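Local coordinates for lipase aflb (Neosartorya fumigata, PDB 6IDY), which probably hydrolyses ester bonds in lipids such as triacylglycerols and carries a bound calcium ion, at residues V163-G168 with A190-L195; V227-W232 with K251-F256. All blocks are in the same frame, centred on the assembly; numbering follows the deposited sequence.

Overall arrangement
The two contacts illustrate how a parallel sheet is assembled from successive crossover units. Contact 1 pairs strand 161-166 with strand 190-195, contact 2 pairs strand 227-232 with strand 253-259, and the first is complete along the chain before the second begins. Their centres lie about 9 Å apart because strands 161-166 and 227-232 are neighbours in one mixed sheet, stitched by probable hydrogen bonds such as L230 N to I164 O. Helix 205-223 packs on side chains of both contacts. Contact 2 also supplies D255 to the calcium site, so metal binding is built directly onto the central sheet of this probable alpha/beta-hydrolase fold.

Contact 1 of 2, residues V163-G168 with A190-L195; sequences VILVPG and ADVVWL
V163 and L165 alternate with I164 in pairing against A190-L195, and four backbone hydrogen bonds fix the parallel register: V163 N to D191 O, V193 N to V163 O, L165 N to V193 O (2.8 Å) and L195 N to L165 O. The first is the exception in shape, V163 N sitting well above the carbonyl plane of D191. Strand directions differ by 32°.

On one face, V163 CG2 stands beside its own backbone N and reaches back to A190 CB at 3.6 Å. L165 leans the same way: with CG on the backbone-N side (chi1 -54°), CD1 is carried across V192, 3.9 Å from its CB, leaving L165 CB against W194 CB. The indole of W194 leads away from the paired strand, although L165 CD1 still lies obliquely beside it; its NE1 bonds to L110 O and its ring meets that of H148. On the other face, V193 CG2 lies between its own N and carbonyl carbon and touches I164 CG1 at 3.8 Å, the two side chains crossing at a slant. Past the last bond, P167 CD presses to 3.0 Å from L195 O, a tight approach where the strand gives way to loop. Helix 205-223, a separate element, covers I164 and L195. Strand 161-166, helix 173-178 and strand 190-195 form a beta-alpha-beta crossover, consistent with the alpha/beta-hydrolase fold of lipases.

Contact 2 of 2, residues V227-W232 with K251-F256; sequences VAVLSW and KVVDDF. With CA (calcium ion), chain D.
This is a parallel strand pairing in the central sheet, between strand 227-232 and the start of strand 253-259, the strands being connected along the chain through helix 235-245, with a calcium ion bound at one side. V252 O receives V227 N, V227 O receives D254 N at 2.9 Å, and D255 O receives V229 N. The register slips by one residue: V227 pairs with V253 but V229 with F256, because the chain turns a corner at D254.

V227, V229, V253 and F256 share a face. V253 lies across both valines, CG2 meeting V227 CG2 at 4.0 Å and CG1 meeting V229 CG2 at 4.2 Å. F256, its CG anti to the backbone N (chi1 171°), extends along the strand towards S231, whose OG comes to the ring edge in its plane, 3.3 Å from F256 CE1. T239, Q240 and L243 of helix 235-245 touch the F256 side chain.

D255 points to the A228 face and grips calcium with both oxygens, OD1 and OD2 each at 2.5 Å from the metal. Two waters and the backbone carbonyls of A377, H380 and G382 complete seven ligand atoms; one of those waters also donates to D254 O, tying the corner to the metal. D254 itself turns elsewhere, to N226 and to K161 in a salt bridge. The whole is a beta-alpha-beta crossover carrying a bidentate aspartate calcium site; strand 227-232 and helix 235-245 are consistent with the strand and helix on the two sides of the nucleophile elbow in alpha/beta-hydrolases.

Contact 1 of 2, residues V163-G168 with A190-L195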
ATOM      1  N   VAL A 163       7.900   1.696  13.242  1.00 23.23           N
ATOM      2  CA  VAL A 163       6.743   1.444  12.380  1.00 22.07           C
ATOM      3  C   VAL A 163       7.232   1.031  10.989  1.00 25.87           C
ATOM      4  O   VAL A 163       7.930   1.797  10.319  1.00 25.10           O
ATOM      5  CB  VAL A 163       5.727   2.629  12.338  1.00 25.10           C
ATOM      6  CG1 VAL A 163       4.560   2.331  11.398  1.00 24.24           C
ATOM      7  CG2 VAL A 163       5.205   2.964  13.732  1.00 25.09           C
ATOM      8  N   ILE A 164       6.869  -0.188  10.572  1.00 21.21           N
ATOM      9  CA  ILE A 164       7.245  -0.717   9.266  1.00 20.24           C
ATOM     10  C   ILE A 164       6.176  -0.329   8.263  1.00 22.49           C
ATOM     11  O   ILE A 164       5.020  -0.732   8.408  1.00 21.88           O
ATOM     12  CB  ILE A 164       7.490  -2.255   9.295  1.00 22.81           C
ATOM     13  CG1 ILE A 164       8.553  -2.621  10.365  1.00 23.36           C
ATOM     14  CG2 ILE A 164       7.895  -2.765   7.897  1.00 22.81           C
ATOM     15  CD1 ILE A 164       8.499  -4.027  10.834  1.00 23.73           C
ATOM     16  N   LEU A 165       6.574   0.443   7.244  1.00 18.00           N
ATOM     17  CA  LEU A 165       5.686   0.881   6.176  1.00 17.25           C
ATOM     18  C   LEU A 165       5.768  -0.114   5.029  1.00 22.09           C
ATOM     19  O   LEU A 165       6.820  -0.257   4.405  1.00 22.52           O
ATOM     20  CB  LEU A 165       6.024   2.307   5.718  1.00 17.08           C
ATOM     21  CG  LEU A 165       6.081   3.397   6.797  1.00 20.73           C
ATOM     22  CD1 LEU A 165       6.522   4.714   6.192  1.00 20.50           C
ATOM     23  CD2 LEU A 165       4.734   3.552   7.525  1.00 22.10           C
ATOM     24  N   VAL A 166       4.671  -0.856   4.806  1.00 19.06           N
ATOM     25  CA  VAL A 166       4.579  -1.911   3.790  1.00 18.28           C
ATOM     26  C   VAL A 166       3.885  -1.351   2.538  1.00 21.75           C
ATOM     27  O   VAL A 166       2.786  -0.815   2.645  1.00 20.87           O
ATOM     28  CB  VAL A 166       3.916  -3.212   4.343  1.00 20.63           C
ATOM     29  CG1 VAL A 166       3.910  -4.325   3.299  1.00 19.38           C
ATOM     30  CG2 VAL A 166       4.618  -3.693   5.612  1.00 20.49           C
ATOM     31  N   PRO A 167       4.514  -1.461   1.350  1.00 19.64           N
ATOM     32  CA  PRO A 167       3.917  -0.872   0.141  1.00 19.51           C
ATOM     33  C   PRO A 167       2.776  -1.686  -0.452  1.00 23.06           C
ATOM     34  O   PRO A 167       2.549  -2.823  -0.044  1.00 21.67           O
ATOM     35  CB  PRO A 167       5.100  -0.834  -0.823  1.00 21.79           C
ATOM     36  CG  PRO A 167       5.896  -2.034  -0.452  1.00 25.97           C
ATOM     37  CD  PRO A 167       5.824  -2.072   1.049  1.00 21.82           C
ATOM     38  N   GLY A 168       2.108  -1.094  -1.440  1.00 19.96           N
ATOM     39  CA  GLY A 168       1.033  -1.726  -2.184  1.00 19.51           C
ATOM     40  C   GLY A 168       1.513  -2.229  -3.530  1.00 23.92           C
ATOM     41  O   GLY A 168       2.711  -2.200  -3.830  1.00 22.15           O
ATOM     42  N   ALA A 190       6.283   7.486  16.603  1.00 27.22           N
ATOM     43  CA  ALA A 190       6.563   6.479  15.597  1.00 25.41           C
ATOM     44  C   ALA A 190       7.884   6.754  14.881  1.00 30.01           C
ATOM     45  O   ALA A 190       8.178   7.894  14.519  1.00 30.71           O
ATOM     46  CB  ALA A 190       5.425   6.458  14.591  1.00 25.01           C
ATOM     47  N   ASP A 191       8.666   5.696  14.667  1.00 26.12           N
ATOM     48  CA  ASP A 191       9.965   5.744  14.000  1.00 25.49           C
ATOM     49  C   ASP A 191       9.856   4.876  12.754  1.00 26.26           C
ATOM     50  O   ASP A 191       9.977   3.652  12.827  1.00 24.86           O
ATOM     51  CB  ASP A 191      11.054   5.223  14.951  1.00 27.29           C
ATOM     52  CG  ASP A 191      12.378   5.943  14.840  1.00 33.59           C
ATOM     53  OD1 ASP A 191      12.628   6.579  13.786  1.00 33.57           O
ATOM     54  OD2 ASP A 191      13.164   5.869  15.796  1.00 38.38           O
ATOM     55  N   VAL A 192       9.578   5.514  11.618  1.00 22.40           N
ATOM     56  CA  VAL A 192       9.309   4.819  10.365  1.00 21.81           C
ATOM     57  C   VAL A 192      10.543   4.194   9.699  1.00 27.37           C
ATOM     58  O   VAL A 192      11.650   4.735   9.732  1.00 28.06           O
ATOM     59  CB  VAL A 192       8.517   5.682   9.341  1.00 25.46           C
ATOM     60  CG1 VAL A 192       7.145   6.086   9.891  1.00 25.31           C
ATOM     61  CG2 VAL A 192       9.311   6.907   8.871  1.00 25.87           C
ATOM     62  N   VAL A 193      10.305   3.033   9.093  1.00 23.74           N
ATOM     63  CA  VAL A 193      11.209   2.302   8.211  1.00 23.94           C
ATOM     64  C   VAL A 193      10.307   1.862   7.064  1.00 27.32           C
ATOM     65  O   VAL A 193       9.099   1.707   7.272  1.00 25.48           O
ATOM     66  CB  VAL A 193      11.989   1.110   8.851  1.00 27.60           C
ATOM     67  CG1 VAL A 193      12.983   1.586   9.902  1.00 27.39           C
ATOM     68  CG2 VAL A 193      11.057   0.041   9.414  1.00 26.96           C
ATOM     69  N   TRP A 194      10.844   1.711   5.863  1.00 25.46           N
ATOM     70  CA  TRP A 194       9.966   1.230   4.799  1.00 25.26           C
ATOM     71  C   TRP A 194      10.580   0.058   4.059  1.00 27.91           C
ATOM     72  O   TRP A 194      11.797  -0.084   3.970  1.00 27.44           O
ATOM     73  CB  TRP A 194       9.460   2.332   3.861  1.00 24.16           C
ATOM     74  CG  TRP A 194      10.509   3.236   3.307  1.00 26.08           C
ATOM     75  CD1 TRP A 194      11.210   3.063   2.152  1.00 29.20           C
ATOM     76  CD2 TRP A 194      10.882   4.524   3.818  1.00 26.55           C
ATOM     77  NE1 TRP A 194      12.044   4.138   1.940  1.00 29.75           N
ATOM     78  CE2 TRP A 194      11.858   5.055   2.943  1.00 31.49           C
ATOM     79  CE3 TRP A 194      10.521   5.265   4.957  1.00 27.77           C
ATOM     80  CZ2 TRP A 194      12.453   6.308   3.155  1.00 31.39           C
ATOM     81  CZ3 TRP A 194      11.119   6.494   5.174  1.00 30.04           C
ATOM     82  CH2 TRP A 194      12.077   7.004   4.283  1.00 31.46           C
ATOM     83  N   LEU A 195       9.712  -0.822   3.591  1.00 24.65           N
ATOM     84  CA  LEU A 195      10.119  -2.038   2.929  1.00 23.79           C
ATOM     85  C   LEU A 195       9.956  -1.929   1.426  1.00 28.01           C
ATOM     86  O   LEU A 195       8.839  -1.899   0.928  1.00 27.33           O
ATOM     87  CB  LEU A 195       9.302  -3.194   3.519  1.00 22.93           C
ATOM     88  CG  LEU A 195       9.616  -4.602   3.069  1.00 26.82           C
ATOM     89  CD1 LEU A 195      10.977  -5.070   3.597  1.00 27.64           C
ATOM     90  CD2 LEU A 195       8.532  -5.529   3.544  1.00 27.42           C
TER

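Contact 2 of 2, residues V227-W232 with K251-F256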
ATOM      1  N   VAL A 227       6.932  -3.748  17.525  1.00 23.36           N
ATOM      2  CA  VAL A 227       6.770  -2.791  16.436  1.00 21.70           C
ATOM      3  C   VAL A 227       5.308  -2.654  16.053  1.00 25.45           C
ATOM      4  O   VAL A 227       4.445  -3.379  16.555  1.00 25.22           O
ATOM      5  CB  VAL A 227       7.635  -3.197  15.196  1.00 24.21           C
ATOM      6  CG1 VAL A 227       9.121  -3.296  15.550  1.00 24.26           C
ATOM      7  CG2 VAL A 227       7.132  -4.495  14.550  1.00 22.94           C
ATOM      8  N   ALA A 228       5.056  -1.745  15.122  1.00 21.48           N
ATOM      9  CA  ALA A 228       3.779  -1.549  14.484  1.00 20.32           C
ATOM     10  C   ALA A 228       4.034  -1.667  12.992  1.00 24.14           C
ATOM     11  O   ALA A 228       5.155  -1.441  12.526  1.00 23.29           O
ATOM     12  CB  ALA A 228       3.221  -0.183  14.819  1.00 21.19           C
ATOM     13  N   VAL A 229       3.014  -2.088  12.252  1.00 20.85           N
ATOM     14  CA  VAL A 229       3.074  -2.210  10.803  1.00 19.67           C
ATOM     15  C   VAL A 229       1.961  -1.335  10.236  1.00 23.71           C
ATOM     16  O   VAL A 229       0.821  -1.426  10.696  1.00 23.55           O
ATOM     17  CB  VAL A 229       2.918  -3.686  10.319  1.00 21.94           C
ATOM     18  CG1 VAL A 229       2.847  -3.760   8.801  1.00 20.60           C
ATOM     19  CG2 VAL A 229       4.038  -4.590  10.855  1.00 21.80           C
ATOM     20  N   LEU A 230       2.288  -0.492   9.248  1.00 19.50           N
ATOM     21  CA  LEU A 230       1.283   0.285   8.535  1.00 18.82           C
ATOM     22  C   LEU A 230       1.415  -0.141   7.082  1.00 22.55           C
ATOM     23  O   LEU A 230       2.494  -0.034   6.499  1.00 21.74           O
ATOM     24  CB  LEU A 230       1.439   1.805   8.708  1.00 19.12           C
ATOM     25  CG  LEU A 230       0.245   2.645   8.222  1.00 22.98           C
ATOM     26  CD1 LEU A 230       0.067   3.868   9.083  1.00 23.82           C
ATOM     27  CD2 LEU A 230       0.405   3.053   6.757  1.00 23.97           C
ATOM     28  N   SER A 231       0.333  -0.674   6.521  1.00 19.26           N
ATOM     29  CA  SER A 231       0.346  -1.165   5.155  1.00 18.72           C
ATOM     30  C   SER A 231      -0.643  -0.428   4.259  1.00 22.99           C
ATOM     31  O   SER A 231      -1.575   0.203   4.750  1.00 22.42           O
ATOM     32  CB  SER A 231       0.072  -2.667   5.144  1.00 19.86           C
ATOM     33  OG  SER A 231      -1.304  -2.958   5.330  1.00 23.05           O
ATOM     34  N   TRP A 232      -0.421  -0.508   2.943  1.00 19.95           N
ATOM     35  CA  TRP A 232      -1.301   0.046   1.929  1.00 19.06           C
ATOM     36  C   TRP A 232      -1.594  -1.029   0.897  1.00 21.88           C
ATOM     37  O   TRP A 232      -0.685  -1.760   0.515  1.00 20.08           O
ATOM     38  CB  TRP A 232      -0.700   1.296   1.239  1.00 17.98           C
ATOM     39  CG  TRP A 232      -1.577   1.847   0.142  1.00 18.53           C
ATOM     40  CD1 TRP A 232      -2.878   2.246   0.257  1.00 21.28           C
ATOM     41  CD2 TRP A 232      -1.228   2.009  -1.240  1.00 18.38           C
ATOM     42  NE1 TRP A 232      -3.361   2.646  -0.969  1.00 20.44           N
ATOM     43  CE2 TRP A 232      -2.371   2.509  -1.907  1.00 21.99           C
ATOM     44  CE3 TRP A 232      -0.049   1.804  -1.982  1.00 19.63           C
ATOM     45  CZ2 TRP A 232      -2.370   2.806  -3.279  1.00 21.55           C
ATOM     46  CZ3 TRP A 232      -0.052   2.093  -3.340  1.00 21.16           C
ATOM     47  CH2 TRP A 232      -1.198   2.599  -3.972  1.00 21.93           C
ATOM     48  N   LYS A 251       3.907 -12.121  18.004  1.00 24.29           N
ATOM     49  CA  LYS A 251       4.309 -11.742  19.368  1.00 25.22           C
ATOM     50  C   LYS A 251       4.976 -10.374  19.446  1.00 29.15           C
ATOM     51  O   LYS A 251       5.012  -9.782  20.523  1.00 29.52           O
ATOM     52  CB  LYS A 251       5.255 -12.795  19.983  1.00 28.19           C
ATOM     53  CG  LYS A 251       4.623 -14.172  20.172  1.00 39.07           C
ATOM     54  CD  LYS A 251       5.605 -15.175  20.762  1.00 44.21           C
ATOM     55  CE  LYS A 251       4.933 -16.497  21.042  1.00 52.22           C
ATOM     56  NZ  LYS A 251       5.846 -17.455  21.724  1.00 59.76           N
ATOM     57  N   VAL A 252       5.529  -9.879  18.327  1.00 24.73           N
ATOM     58  CA  VAL A 252       6.259  -8.612  18.346  1.00 24.43           C
ATOM     59  C   VAL A 252       5.524  -7.474  17.599  1.00 27.62           C
ATOM     60  O   VAL A 252       6.070  -6.374  17.495  1.00 27.72           O
ATOM     61  CB  VAL A 252       7.738  -8.773  17.882  1.00 28.04           C
ATOM     62  CG1 VAL A 252       8.500  -9.735  18.794  1.00 28.34           C
ATOM     63  CG2 VAL A 252       7.835  -9.219  16.428  1.00 26.90           C
ATOM     64  N   VAL A 253       4.299  -7.721  17.103  1.00 22.64           N
ATOM     65  CA  VAL A 253       3.528  -6.677  16.416  1.00 21.91           C
ATOM     66  C   VAL A 253       2.374  -6.243  17.305  1.00 25.57           C
ATOM     67  O   VAL A 253       1.461  -7.036  17.551  1.00 25.29           O
ATOM     68  CB  VAL A 253       3.080  -7.051  14.968  1.00 24.42           C
ATOM     69  CG1 VAL A 253       2.192  -5.963  14.354  1.00 22.86           C
ATOM     70  CG2 VAL A 253       4.286  -7.301  14.076  1.00 24.16           C
ATOM     71  N   ASP A 254       2.426  -4.993  17.803  1.00 22.18           N
ATOM     72  CA  ASP A 254       1.383  -4.441  18.675  1.00 21.83           C
ATOM     73  C   ASP A 254       0.212  -3.854  17.900  1.00 24.52           C
ATOM     74  O   ASP A 254      -0.898  -3.817  18.419  1.00 24.48           O
ATOM     75  CB  ASP A 254       1.963  -3.393  19.638  1.00 23.80           C
ATOM     76  CG  ASP A 254       2.942  -3.946  20.658  1.00 30.49           C
ATOM     77  OD1 ASP A 254       2.889  -5.166  20.937  1.00 31.01           O
ATOM     78  OD2 ASP A 254       3.751  -3.156  21.191  1.00 31.42           O
ATOM     79  N   ASP A 255       0.462  -3.362  16.683  1.00 20.61           N
ATOM     80  CA  ASP A 255      -0.572  -2.759  15.846  1.00 20.05           C
ATOM     81  C   ASP A 255      -0.311  -3.013  14.389  1.00 23.06           C
ATOM     82  O   ASP A 255       0.819  -2.870  13.918  1.00 22.68           O
ATOM     83  CB  ASP A 255      -0.655  -1.235  16.076  1.00 22.06           C
ATOM     84  CG  ASP A 255      -1.335  -0.824  17.371  1.00 27.33           C
ATOM     85  OD1 ASP A 255      -2.574  -0.945  17.454  1.00 26.11           O
ATOM     86  OD2 ASP A 255      -0.628  -0.369  18.294  1.00 29.49           O
ATOM     87  N   PHE A 256      -1.371  -3.367  13.667  1.00 18.67           N
ATOM     88  CA  PHE A 256      -1.346  -3.551  12.227  1.00 17.18           C
ATOM     89  C   PHE A 256      -2.382  -2.565  11.688  1.00 20.81           C
ATOM     90  O   PHE A 256      -3.577  -2.760  11.887  1.00 20.10           O
ATOM     91  CB  PHE A 256      -1.633  -5.032  11.850  1.00 17.84           C
ATOM     92  CG  PHE A 256      -1.865  -5.412  10.392  1.00 18.25           C
ATOM     93  CD1 PHE A 256      -1.481  -4.562   9.356  1.00 20.45           C
ATOM     94  CD2 PHE A 256      -2.454  -6.629  10.061  1.00 19.26           C
ATOM     95  CE1 PHE A 256      -1.708  -4.912   8.020  1.00 20.25           C
ATOM     96  CE2 PHE A 256      -2.677  -6.978   8.725  1.00 21.23           C
ATOM     97  CZ  PHE A 256      -2.308  -6.116   7.715  1.00 19.03           C
TER
HETATM   98 CA    CA D 501      -2.581  -0.136  19.766  1.00 25.93          CA
HETATM   99  O   HOH W   1      -2.022  -2.380  20.414  1.00 26.23           O
HETATM  100  O   HOH W   2      -0.681   0.369  21.056  1.00 27.62           O